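Local coordinates for cellulose binding protein (Clavibacter michiganensis subsp. michiganensis, PDB 4JCW) that binds beta-1,4-linked glucose across its two expansin-like domains, as part of a longer protein thought to hydrolyse internal beta-1,4 linkages of cellulose, at residues A111-E116 with Y153-T158; A130-D135 with V171-G176; T50-T55 with V63-Q68. One frame throughout, in Å; residues are numbered along the deposited sequence.

Following the chain from the N terminus, contact 3 comes first: it pairs 50-55 with 63-68 and closes a short hairpin within the double-psi beta-barrel domain. Contacts 1 and 2 both lie in the expansin C-terminal domain, and they cross. Contact 1 opens at 111-116, contact 2 opens at 130-135 inside that loop, contact 1 then closes at 153-158, and contact 2 closes last at 171-176. Trp156 packs on Ile134, so the crossing loops touch in one sheet. Contact 2 also meets contact 3 across the domain boundary, where Thr50 CG2 lies against Asn132 and Arg133. Contacts 1 and 3 do not touch, but each reaches bound glucose.

Contact 1: residues A111-E116 with Y153-T158; sequences AIRVKE and YGYWVT. With BGC (beta-D-glucopyranose), chain C; BGC (beta-D-glucopyranose), chain B.
Lys115 and Tyr155 mark the nearest approach of the two backbones, 7.8 Å between their CA atoms, a spacing too wide for direct strand pairing, and the contact is therefore built from side chains. The aliphatic part of Lys115 crosses the Tyr155 ring at about a right angle. Lys115 CG lies over one face of the Tyr155 ring, 4.1 Å from the centroid and 21° off the normal, a CH-pi contact, while Lys115 CB comes within 3.5 Å of Tyr155 CE1. The phenol oxygen of Tyr155 is placed over a face of the Arg113 guanidinium, the two planes 26° apart; Arg113 NE lies 3.2 Å from Tyr155 OH at an angle too poor for a hydrogen bond, and the guanidinium instead bonds Gln126 and the carbonyl of Ile18. A water accepts from Tyr155 OH and donates to Glu116 OE1, tying phenol to acid indirectly. In the antiparallel sheet of the expansin C-terminal domain, strand 124-128 runs between 111-114 and 156-157, so the contact spans an intervening strand at the end facing the sugar. The Lys115 chain stays extended until a bend at its last torsion (chi4 -63°), and two linked glucose units grip its ammonium: Lys115 NZ donates to O3 of the chain C glucose at 2.6 Å and to O6 of the chain B glucose at 2.6 Å, with chain B O5 a third acceptor. Tyr153, whose CE1 is 3.5 Å from Lys115 CE, turns a face to the chain C glucose, whose C5 sits over the ring centre.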
loop_
_atom_site.group_PDB
_atom_site.type_symbol
_atom_site.label_atom_id
_atom_site.label_comp_id
_atom_site.label_asym_id
_atom_site.label_seq_id
_atom_site.Cartn_x
_atom_site.Cartn_y
_atom_site.Cartn_z
ATOM N N ALA A 111 -17.625 9.760 -2.706
ATOM C CA ALA A 111 -17.099 9.659 -1.352
ATOM C C ALA A 111 -15.583 9.791 -1.368
ATOM O O ALA A 111 -14.939 9.630 -2.417
ATOM C CB ALA A 111 -17.529 8.354 -0.694
ATOM N N ILE A 112 -15.012 10.115 -0.211
ATOM C CA ILE A 112 -13.564 10.253 -0.106
ATOM C C ILE A 112 -13.039 9.443 1.071
ATOM O O ILE A 112 -13.619 9.463 2.159
ATOM C CB ILE A 112 -13.154 11.731 0.063
ATOM C CG1 ILE A 112 -13.580 12.556 -1.152
ATOM C CG2 ILE A 112 -11.656 11.856 0.268
ATOM C CD1 ILE A 112 -12.801 12.264 -2.406
ATOM N N ARG A 113 -11.962 8.696 0.848
ATOM C CA ARG A 113 -11.307 7.994 1.940
ATOM C C ARG A 113 -9.854 8.434 2.066
ATOM O O ARG A 113 -9.110 8.394 1.100
ATOM C CB ARG A 113 -11.373 6.482 1.747
ATOM C CG ARG A 113 -10.682 5.730 2.865
ATOM C CD ARG A 113 -10.988 4.265 2.798
ATOM N NE ARG A 113 -10.429 3.635 1.612
ATOM C CZ ARG A 113 -10.100 2.348 1.575
ATOM N NH1 ARG A 113 -10.291 1.618 2.661
ATOM N NH2 ARG A 113 -9.591 1.799 0.477
ATOM N N VAL A 114 -9.466 8.855 3.264
ATOM C CA VAL A 114 -8.078 9.212 3.538
ATOM C C VAL A 114 -7.315 7.930 3.870
ATOM O O VAL A 114 -7.817 7.089 4.615
ATOM C CB VAL A 114 -8.010 10.216 4.699
ATOM C CG1 VAL A 114 -6.575 10.494 5.087
ATOM C CG2 VAL A 114 -8.727 11.517 4.308
ATOM N N LYS A 115 -6.119 7.775 3.297
ATOM C CA LYS A 115 -5.315 6.561 3.486
ATOM C C LYS A 115 -4.878 6.371 4.934
ATOM O O LYS A 115 -4.568 7.348 5.631
ATOM C CB LYS A 115 -4.066 6.584 2.601
ATOM C CG LYS A 115 -3.439 5.195 2.424
ATOM C CD LYS A 115 -2.273 5.212 1.463
ATOM C CE LYS A 115 -1.740 3.794 1.219
ATOM N NZ LYS A 115 -1.195 3.164 2.461
ATOM N N GLU A 116 -4.865 5.117 5.383
ATOM C CA GLU A 116 -4.255 4.777 6.665
ATOM C C GLU A 116 -2.850 5.368 6.693
ATOM O O GLU A 116 -2.152 5.369 5.672
ATOM C CB GLU A 116 -4.191 3.255 6.868
ATOM C CG GLU A 116 -5.548 2.593 6.991
ATOM C CD GLU A 116 -6.233 2.380 5.653
ATOM O OE1 GLU A 116 -5.587 2.602 4.600
ATOM O OE2 GLU A 116 -7.426 1.993 5.655
ATOM N N TYR A 153 -1.917 2.604 -7.239
ATOM C CA TYR A 153 -2.707 1.749 -6.335
ATOM C C TYR A 153 -4.046 2.362 -5.892
ATOM O O TYR A 153 -4.631 1.945 -4.894
ATOM C CB TYR A 153 -1.880 1.271 -5.133
ATOM C CG TYR A 153 -1.336 2.382 -4.261
ATOM C CD1 TYR A 153 -2.020 2.804 -3.120
ATOM C CD2 TYR A 153 -0.138 3.009 -4.574
ATOM C CE1 TYR A 153 -1.517 3.832 -2.318
ATOM C CE2 TYR A 153 0.385 4.012 -3.765
ATOM C CZ TYR A 153 -0.310 4.426 -2.651
ATOM O OH TYR A 153 0.221 5.434 -1.872
ATOM N N GLY A 154 -4.520 3.362 -6.633
ATOM C CA GLY A 154 -5.890 3.823 -6.464
ATOM C C GLY A 154 -6.054 5.028 -5.552
ATOM O O GLY A 154 -7.173 5.418 -5.241
ATOM N N TYR A 155 -4.940 5.612 -5.119
ATOM C CA TYR A 155 -4.977 6.804 -4.282
ATOM C C TYR A 155 -4.360 7.991 -5.003
ATOM O O TYR A 155 -3.718 7.833 -6.044
ATOM C CB TYR A 155 -4.218 6.565 -2.968
ATOM C CG TYR A 155 -5.054 5.889 -1.905
ATOM C CD1 TYR A 155 -5.644 6.631 -0.888
ATOM C CD2 TYR A 155 -5.265 4.509 -1.921
ATOM C CE1 TYR A 155 -6.396 6.023 0.085
ATOM C CE2 TYR A 155 -6.030 3.889 -0.944
ATOM C CZ TYR A 155 -6.591 4.656 0.057
ATOM O OH TYR A 155 -7.355 4.076 1.033
ATOM N N TRP A 156 -4.564 9.180 -4.440
ATOM C CA TRP A 156 -3.899 10.387 -4.906
ATOM C C TRP A 156 -3.134 10.937 -3.722
ATOM O O TRP A 156 -3.687 11.046 -2.637
ATOM C CB TRP A 156 -4.930 11.412 -5.368
ATOM C CG TRP A 156 -5.684 10.971 -6.594
ATOM C CD1 TRP A 156 -6.705 10.071 -6.653
ATOM C CD2 TRP A 156 -5.457 11.413 -7.936
ATOM N NE1 TRP A 156 -7.131 9.923 -7.950
ATOM C CE2 TRP A 156 -6.376 10.733 -8.759
ATOM C CE3 TRP A 156 -4.555 12.306 -8.522
ATOM C CZ2 TRP A 156 -6.431 10.934 -10.132
ATOM C CZ3 TRP A 156 -4.612 12.509 -9.890
ATOM C CH2 TRP A 156 -5.546 11.823 -10.678
ATOM N N VAL A 157 -1.874 11.299 -3.923
ATOM C CA VAL A 157 -1.039 11.615 -2.776
ATOM C C VAL A 157 -0.398 13.002 -2.815
ATOM O O VAL A 157 -0.166 13.561 -3.880
ATOM C CB VAL A 157 0.043 10.528 -2.577
ATOM C CG1 VAL A 157 -0.624 9.175 -2.266
ATOM C CG2 VAL A 157 0.948 10.433 -3.803
ATOM N N THR A 158 -0.110 13.539 -1.631
ATOM C CA THR A 158 0.471 14.863 -1.477
ATOM C C THR A 158 1.934 14.891 -1.892
ATOM O O THR A 158 2.736 14.087 -1.414
ATOM C CB THR A 158 0.384 15.313 -0.015
ATOM O OG1 THR A 158 0.983 14.309 0.817
ATOM C CG2 THR A 158 -1.073 15.490 0.400
HETATM C C2 BGC C . -0.298 -0.639 -0.271
HETATM C C3 BGC C . -0.035 0.845 -0.065
HETATM C C4 BGC C . 1.269 1.193 -0.739
HETATM C C5 BGC C . 1.247 0.875 -2.184
HETATM C C6 BGC C . 2.689 1.140 -2.643
HETATM C C1 BGC C . -0.363 -0.855 -1.798
HETATM O O2 BGC C . -1.541 -1.076 0.354
HETATM O O3 BGC C . 0.034 1.101 1.345
HETATM O O4 BGC C . 1.658 2.556 -0.647
HETATM O O5 BGC C . 0.934 -0.506 -2.366
HETATM O O6 BGC C . 2.867 0.858 -4.016
HETATM C C2 BGC B . 2.887 4.429 -0.090
HETATM C C3 BGC B . 3.812 4.991 0.959
HETATM C C4 BGC B . 3.077 5.024 2.303
HETATM C C5 BGC B . 2.667 3.613 2.673
HETATM C C6 BGC B . 1.816 3.682 3.955
HETATM C C1 BGC B . 2.508 3.059 0.355
HETATM O O2 BGC B . 3.580 4.308 -1.347
HETATM O O3 BGC B . 4.123 6.291 0.469
HETATM O O4 BGC B . 3.838 5.540 3.430
HETATM O O5 BGC B . 1.826 3.092 1.631
HETATM O O6 BGC B . 0.641 4.500 3.795
HETATM O O HOH W 1 -6.524 1.812 2.036
#

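Contact 2: residues A130-D135 with V171-G176; sequences AGNRID and VTDQYG
Asn132 is the first residue of 130-135 to meet 171-176, setting its amide against the edge of the Tyr175 ring with Asn132 CG 3.7 Å from Tyr175 CE2 and the two planes 81° apart. The setting is the expansin C-terminal domain, where strands 134-141 and 167-173 run antiparallel and the second ends in a type I turn from Asp173 to Gly176, shaped by an Asx turn in which Asp173 OD1 accepts from Tyr175 N. A water held by the carbonyl of Ala130 accepts from Asn132 ND2 and donates to Asp173 OD2 at 2.7 Å; Asn132 ND2 also bonds Asp104 OD1, and Asp173 OD2 forms a salt bridge with Arg177. Arg133 is held at both ends of its backbone by one residue: its N donates to Gln174 OE1 at 3.0 Å, and its O accepts from Gln174 N at 2.8 Å. With CG between its own N and carbonyl carbon (chi1 64°), Gln174 can reach back for the first of these bonds. Its amide also stacks on the Arg133 guanidinium, planes 22° apart, while Arg133 NE forms a salt bridge with Asp135 OD1 at 3.0 Å. Ile134 pairs with Asp173 in a non-hydrogen-bonded bridge, and Ile134 CG2 packs on Val171 CG1 at 3.7 Å. On the other side of that pair, Asp135 N donates to Thr172 O at 2.8 Å.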
loop_
_atom_site.group_PDB
_atom_site.type_symbol
_atom_site.label_atom_id
_atom_site.label_comp_id
_atom_site.label_asym_id
_atom_site.label_seq_id
_atom_site.Cartn_x
_atom_site.Cartn_y
_atom_site.Cartn_z
ATOM N N ALA A 130 -16.790 8.135 -8.568
ATOM C CA ALA A 130 -16.707 9.116 -9.655
ATOM C C ALA A 130 -17.391 8.567 -10.909
ATOM O O ALA A 130 -17.973 9.320 -11.693
ATOM C CB ALA A 130 -15.263 9.466 -9.948
ATOM N N GLY A 131 -17.303 7.251 -11.107
ATOM C CA GLY A 131 -17.986 6.596 -12.215
ATOM C C GLY A 131 -17.148 6.498 -13.468
ATOM O O GLY A 131 -17.084 5.453 -14.112
ATOM N N ASN A 132 -16.499 7.600 -13.811
ATOM C CA ASN A 132 -15.627 7.658 -14.970
ATOM C C ASN A 132 -14.190 7.860 -14.518
ATOM O O ASN A 132 -13.920 7.940 -13.326
ATOM C CB ASN A 132 -16.052 8.814 -15.851
ATOM C CG ASN A 132 -17.501 8.716 -16.261
ATOM O OD1 ASN A 132 -17.859 7.886 -17.109
ATOM N ND2 ASN A 132 -18.351 9.554 -15.658
ATOM N N ARG A 133 -13.266 7.941 -15.465
ATOM C CA ARG A 133 -11.882 8.239 -15.123
ATOM C C ARG A 133 -11.748 9.637 -14.505
ATOM O O ARG A 133 -12.408 10.585 -14.932
ATOM C CB ARG A 133 -11.005 8.115 -16.370
ATOM C CG ARG A 133 -9.520 8.345 -16.143
ATOM C CD ARG A 133 -8.766 8.374 -17.475
ATOM N NE ARG A 133 -8.987 9.625 -18.199
ATOM C CZ ARG A 133 -8.845 9.768 -19.513
ATOM N NH1 ARG A 133 -8.491 8.732 -20.263
ATOM N NH2 ARG A 133 -9.067 10.945 -20.081
ATOM N N ILE A 134 -10.891 9.750 -13.494
ATOM C CA ILE A 134 -10.575 11.031 -12.863
ATOM C C ILE A 134 -9.272 11.555 -13.457
ATOM O O ILE A 134 -8.295 10.810 -13.588
ATOM C CB ILE A 134 -10.405 10.857 -11.327
ATOM C CG1 ILE A 134 -11.746 10.514 -10.676
ATOM C CG2 ILE A 134 -9.809 12.109 -10.700
ATOM C CD1 ILE A 134 -11.594 9.804 -9.365
ATOM N N ASP A 135 -9.246 12.826 -13.846
ATOM C CA ASP A 135 -8.031 13.371 -14.447
ATOM C C ASP A 135 -7.150 14.142 -13.462
ATOM O O ASP A 135 -5.928 14.159 -13.604
ATOM C CB ASP A 135 -8.350 14.233 -15.675
ATOM C CG ASP A 135 -8.556 13.399 -16.938
ATOM O OD1 ASP A 135 -8.240 12.187 -16.923
ATOM O OD2 ASP A 135 -9.023 13.955 -17.951
ATOM N N VAL A 171 -12.117 17.561 -7.513
ATOM C CA VAL A 171 -11.880 16.384 -8.337
ATOM C C VAL A 171 -12.463 16.666 -9.708
ATOM O O VAL A 171 -13.629 17.030 -9.827
ATOM C CB VAL A 171 -12.577 15.144 -7.766
ATOM C CG1 VAL A 171 -12.247 13.889 -8.609
ATOM C CG2 VAL A 171 -12.180 14.945 -6.298
ATOM N N THR A 172 -11.636 16.504 -10.733
ATOM C CA THR A 172 -12.074 16.757 -12.103
ATOM C C THR A 172 -12.004 15.469 -12.916
ATOM O O THR A 172 -10.952 14.821 -12.972
ATOM C CB THR A 172 -11.217 17.851 -12.763
ATOM O OG1 THR A 172 -11.225 19.022 -11.936
ATOM C CG2 THR A 172 -11.764 18.208 -14.147
ATOM N N ASP A 173 -13.126 15.096 -13.536
ATOM C CA ASP A 173 -13.179 13.856 -14.295
ATOM C C ASP A 173 -12.666 14.044 -15.715
ATOM O O ASP A 173 -12.262 15.144 -16.101
ATOM C CB ASP A 173 -14.573 13.192 -14.250
ATOM C CG ASP A 173 -15.632 13.941 -15.045
ATOM O OD1 ASP A 173 -15.304 14.844 -15.845
ATOM O OD2 ASP A 173 -16.819 13.594 -14.865
ATOM N N GLN A 174 -12.660 12.961 -16.479
ATOM C CA GLN A 174 -12.068 12.964 -17.812
ATOM C C GLN A 174 -12.864 13.820 -18.807
ATOM O O GLN A 174 -12.387 14.110 -19.904
ATOM C CB GLN A 174 -11.988 11.540 -18.322
ATOM C CG GLN A 174 -13.346 10.916 -18.500
ATOM C CD GLN A 174 -13.269 9.512 -19.059
ATOM O OE1 GLN A 174 -13.590 8.541 -18.374
ATOM N NE2 GLN A 174 -12.850 9.397 -20.316
ATOM N N TYR A 175 -14.071 14.223 -18.420
ATOM C CA TYR A 175 -14.912 15.040 -19.292
ATOM C C TYR A 175 -14.915 16.498 -18.846
ATOM O O TYR A 175 -15.705 17.320 -19.337
ATOM C CB TYR A 175 -16.337 14.484 -19.335
ATOM C CG TYR A 175 -16.412 13.048 -19.804
ATOM C CD1 TYR A 175 -16.077 12.698 -21.109
ATOM C CD2 TYR A 175 -16.834 12.041 -18.949
ATOM C CE1 TYR A 175 -16.150 11.381 -21.539
ATOM C CE2 TYR A 175 -16.911 10.728 -19.366
ATOM C CZ TYR A 175 -16.564 10.399 -20.655
ATOM O OH TYR A 175 -16.650 9.081 -21.050
ATOM N N GLY A 176 -14.029 16.824 -17.910
ATOM C CA GLY A 176 -13.861 18.203 -17.483
ATOM C C GLY A 176 -14.841 18.648 -16.422
ATOM O O GLY A 176 -14.868 19.815 -16.042
HETATM O O HOH W 2 -17.167 11.137 -13.815
#

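Contact 3: residues T50-T55 with V63-Q68; sequences TFLDVT and VQVADQ. With BGC (beta-D-glucopyranose), chain D.
Val63 O is approached by two donors from the opposing strand: Leu52 N, hydrogen-bonded at 2.9 Å, and the CA-H of Phe51, whose CA lies 3.3 Å from that same oxygen. The pairing belongs to the hairpin of strands 51-56 and 59-68 in the double-psi beta-barrel domain of this expansin-like protein. Leu52 and Val63 form a hydrogen-bonded antiparallel pair, Val63 N returning a bond to Leu52 O, whereas Phe51 and Gln64 form the adjacent non-hydrogen-bonded pair. One step further, Val65 N donates to Thr50 O at 2.8 Å. The two short strands nevertheless twist strongly, their directions 132° apart, and 63-68 leaves its partner after Val65.

On the face carrying Phe51 and Gln64, the glutamine chain is extended, with CG opposite its backbone N across the CA-CB bond (chi1 -167°). That lays Gln64 CG over the Phe51 ring, 4.2 Å from its centroid, as a CH-pi contact, and brings the amide to within 15° of parallel with the ring. The other face is apolar. Val63 CG2 meets Val54 CG2 at 3.8 Å, and Leu52 CG lies 3.9 Å from Val65 CG2; Val35 of the neighbouring strand 34-37 and helix 81-87 cover this layer. Thr50 stands alongside Val65, pointing the same way, its OG1 3.5 Å from Val65 CG2 while hydrogen-bonded to the carbonyl of Ala47. Beyond the paired region, the strand carries Asp67 to the sugar. Asn22 N donates to Asp67 OD1, which helps to fix the carboxylate, and the other oxygen, Asp67 OD2, accepts from O2 of the chain D glucose at 2.7 Å.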
loop_
_atom_site.group_PDB
_atom_site.type_symbol
_atom_site.label_atom_id
_atom_site.label_comp_id
_atom_site.label_asym_id
_atom_site.label_seq_id
_atom_site.Cartn_x
_atom_site.Cartn_y
_atom_site.Cartn_z
ATOM N N THR A 50 -13.866 2.550 -12.560
ATOM C CA THR A 50 -14.714 2.490 -13.758
ATOM C C THR A 50 -15.373 1.129 -13.888
ATOM O O THR A 50 -15.021 0.189 -13.178
ATOM C CB THR A 50 -13.946 2.815 -15.065
ATOM O OG1 THR A 50 -13.008 1.766 -15.359
ATOM C CG2 THR A 50 -13.224 4.161 -14.947
ATOM N N PHE A 51 -16.342 1.031 -14.791
ATOM C CA PHE A 51 -17.074 -0.211 -15.014
ATOM C C PHE A 51 -17.014 -0.645 -16.469
ATOM O O PHE A 51 -16.986 0.192 -17.376
ATOM C CB PHE A 51 -18.548 -0.036 -14.630
ATOM C CG PHE A 51 -18.778 0.133 -13.156
ATOM C CD1 PHE A 51 -19.175 -0.946 -12.376
ATOM C CD2 PHE A 51 -18.600 1.367 -12.551
ATOM C CE1 PHE A 51 -19.394 -0.797 -11.022
ATOM C CE2 PHE A 51 -18.814 1.526 -11.190
ATOM C CZ PHE A 51 -19.212 0.441 -10.424
ATOM N N LEU A 52 -17.041 -1.955 -16.687
ATOM C CA LEU A 52 -17.144 -2.506 -18.028
ATOM C C LEU A 52 -18.449 -3.278 -18.156
ATOM O O LEU A 52 -18.815 -4.045 -17.260
ATOM C CB LEU A 52 -15.979 -3.473 -18.291
ATOM C CG LEU A 52 -14.560 -3.029 -17.917
ATOM C CD1 LEU A 52 -13.562 -4.134 -18.254
ATOM C CD2 LEU A 52 -14.199 -1.732 -18.648
ATOM N N ASP A 53 -19.158 -3.064 -19.264
ATOM C CA ASP A 53 -20.206 -3.994 -19.669
ATOM C C ASP A 53 -19.570 -5.067 -20.536
ATOM O O ASP A 53 -19.001 -4.773 -21.590
ATOM C CB ASP A 53 -21.328 -3.290 -20.434
ATOM C CG ASP A 53 -22.275 -2.540 -19.516
ATOM O OD1 ASP A 53 -22.367 -2.914 -18.322
ATOM O OD2 ASP A 53 -22.932 -1.589 -19.995
ATOM N N VAL A 54 -19.681 -6.312 -20.090
ATOM C CA VAL A 54 -19.014 -7.427 -20.744
ATOM C C VAL A 54 -20.043 -8.408 -21.313
ATOM O O VAL A 54 -20.922 -8.875 -20.603
ATOM C CB VAL A 54 -18.089 -8.155 -19.737
ATOM C CG1 VAL A 54 -17.235 -9.190 -20.451
ATOM C CG2 VAL A 54 -17.193 -7.142 -19.022
ATOM N N THR A 55 -19.938 -8.710 -22.597
ATOM C CA THR A 55 -20.838 -9.670 -23.209
ATOM C C THR A 55 -20.107 -10.973 -23.496
ATOM O O THR A 55 -19.061 -10.963 -24.141
ATOM C CB THR A 55 -21.414 -9.108 -24.509
ATOM O OG1 THR A 55 -22.050 -7.855 -24.227
ATOM C CG2 THR A 55 -22.426 -10.079 -25.122
ATOM N N VAL A 63 -19.030 -5.243 -14.634
ATOM C CA VAL A 63 -18.016 -5.500 -13.623
ATOM C C VAL A 63 -17.269 -4.218 -13.281
ATOM O O VAL A 63 -17.063 -3.364 -14.141
ATOM C CB VAL A 63 -17.025 -6.611 -14.062
ATOM C CG1 VAL A 63 -17.744 -7.942 -14.173
ATOM C CG2 VAL A 63 -16.376 -6.262 -15.388
ATOM N N GLN A 64 -16.887 -4.078 -12.020
ATOM C CA GLN A 64 -16.072 -2.950 -11.605
ATOM C C GLN A 64 -14.602 -3.255 -11.839
ATOM O O GLN A 64 -14.132 -4.347 -11.513
ATOM C CB GLN A 64 -16.290 -2.640 -10.128
ATOM C CG GLN A 64 -15.707 -1.287 -9.720
ATOM C CD GLN A 64 -16.116 -0.850 -8.320
ATOM O OE1 GLN A 64 -16.745 -1.599 -7.578
ATOM N NE2 GLN A 64 -15.733 0.363 -7.949
ATOM N N VAL A 65 -13.880 -2.302 -12.411
ATOM C CA VAL A 65 -12.446 -2.464 -12.551
ATOM C C VAL A 65 -11.832 -2.308 -11.165
ATOM O O VAL A 65 -11.936 -1.248 -10.533
ATOM C CB VAL A 65 -11.837 -1.465 -13.525
ATOM C CG1 VAL A 65 -10.324 -1.658 -13.587
ATOM C CG2 VAL A 65 -12.459 -1.645 -14.909
ATOM N N ALA A 66 -11.205 -3.385 -10.708
ATOM C CA ALA A 66 -10.759 -3.506 -9.328
ATOM C C ALA A 66 -9.260 -3.713 -9.207
ATOM O O ALA A 66 -8.683 -3.482 -8.146
ATOM C CB ALA A 66 -11.470 -4.667 -8.664
ATOM N N ASP A 67 -8.628 -4.140 -10.294
ATOM C CA ASP A 67 -7.340 -4.805 -10.164
ATOM C C ASP A 67 -6.567 -4.761 -11.482
ATOM O O ASP A 67 -7.107 -4.388 -12.527
ATOM C CB ASP A 67 -7.611 -6.261 -9.750
ATOM C CG ASP A 67 -6.460 -6.907 -8.992
ATOM O OD1 ASP A 67 -5.394 -6.280 -8.788
ATOM O OD2 ASP A 67 -6.633 -8.085 -8.587
ATOM N N GLN A 68 -5.291 -5.121 -11.407
ATOM C CA GLN A 68 -4.420 -5.159 -12.568
ATOM C C GLN A 68 -3.990 -6.601 -12.815
ATOM O O GLN A 68 -3.545 -7.283 -11.895
ATOM C CB GLN A 68 -3.174 -4.306 -12.316
ATOM C CG GLN A 68 -2.228 -4.265 -13.509
ATOM C CD GLN A 68 -1.032 -3.358 -13.285
ATOM O OE1 GLN A 68 -0.297 -3.053 -14.218
ATOM N NE2 GLN A 68 -0.828 -2.932 -12.046
HETATM C C2 BGC D . -3.673 -8.290 -6.562
HETATM C C3 BGC D . -3.275 -6.842 -6.407
HETATM C C4 BGC D . -1.758 -6.753 -6.650
HETATM C C5 BGC D . -1.510 -7.243 -8.040
HETATM C C6 BGC D . 0.001 -7.305 -8.279
HETATM C C1 BGC D . -3.323 -8.758 -7.973
HETATM O O1 BGC D . -3.734 -10.111 -8.202
HETATM O O2 BGC D . -5.089 -8.440 -6.370
HETATM O O3 BGC D . -3.600 -6.497 -5.056
HETATM O O4 BGC D . -1.152 -5.426 -6.557
HETATM O O5 BGC D . -1.907 -8.611 -8.178
HETATM O O6 BGC D . 0.287 -7.794 -9.585
#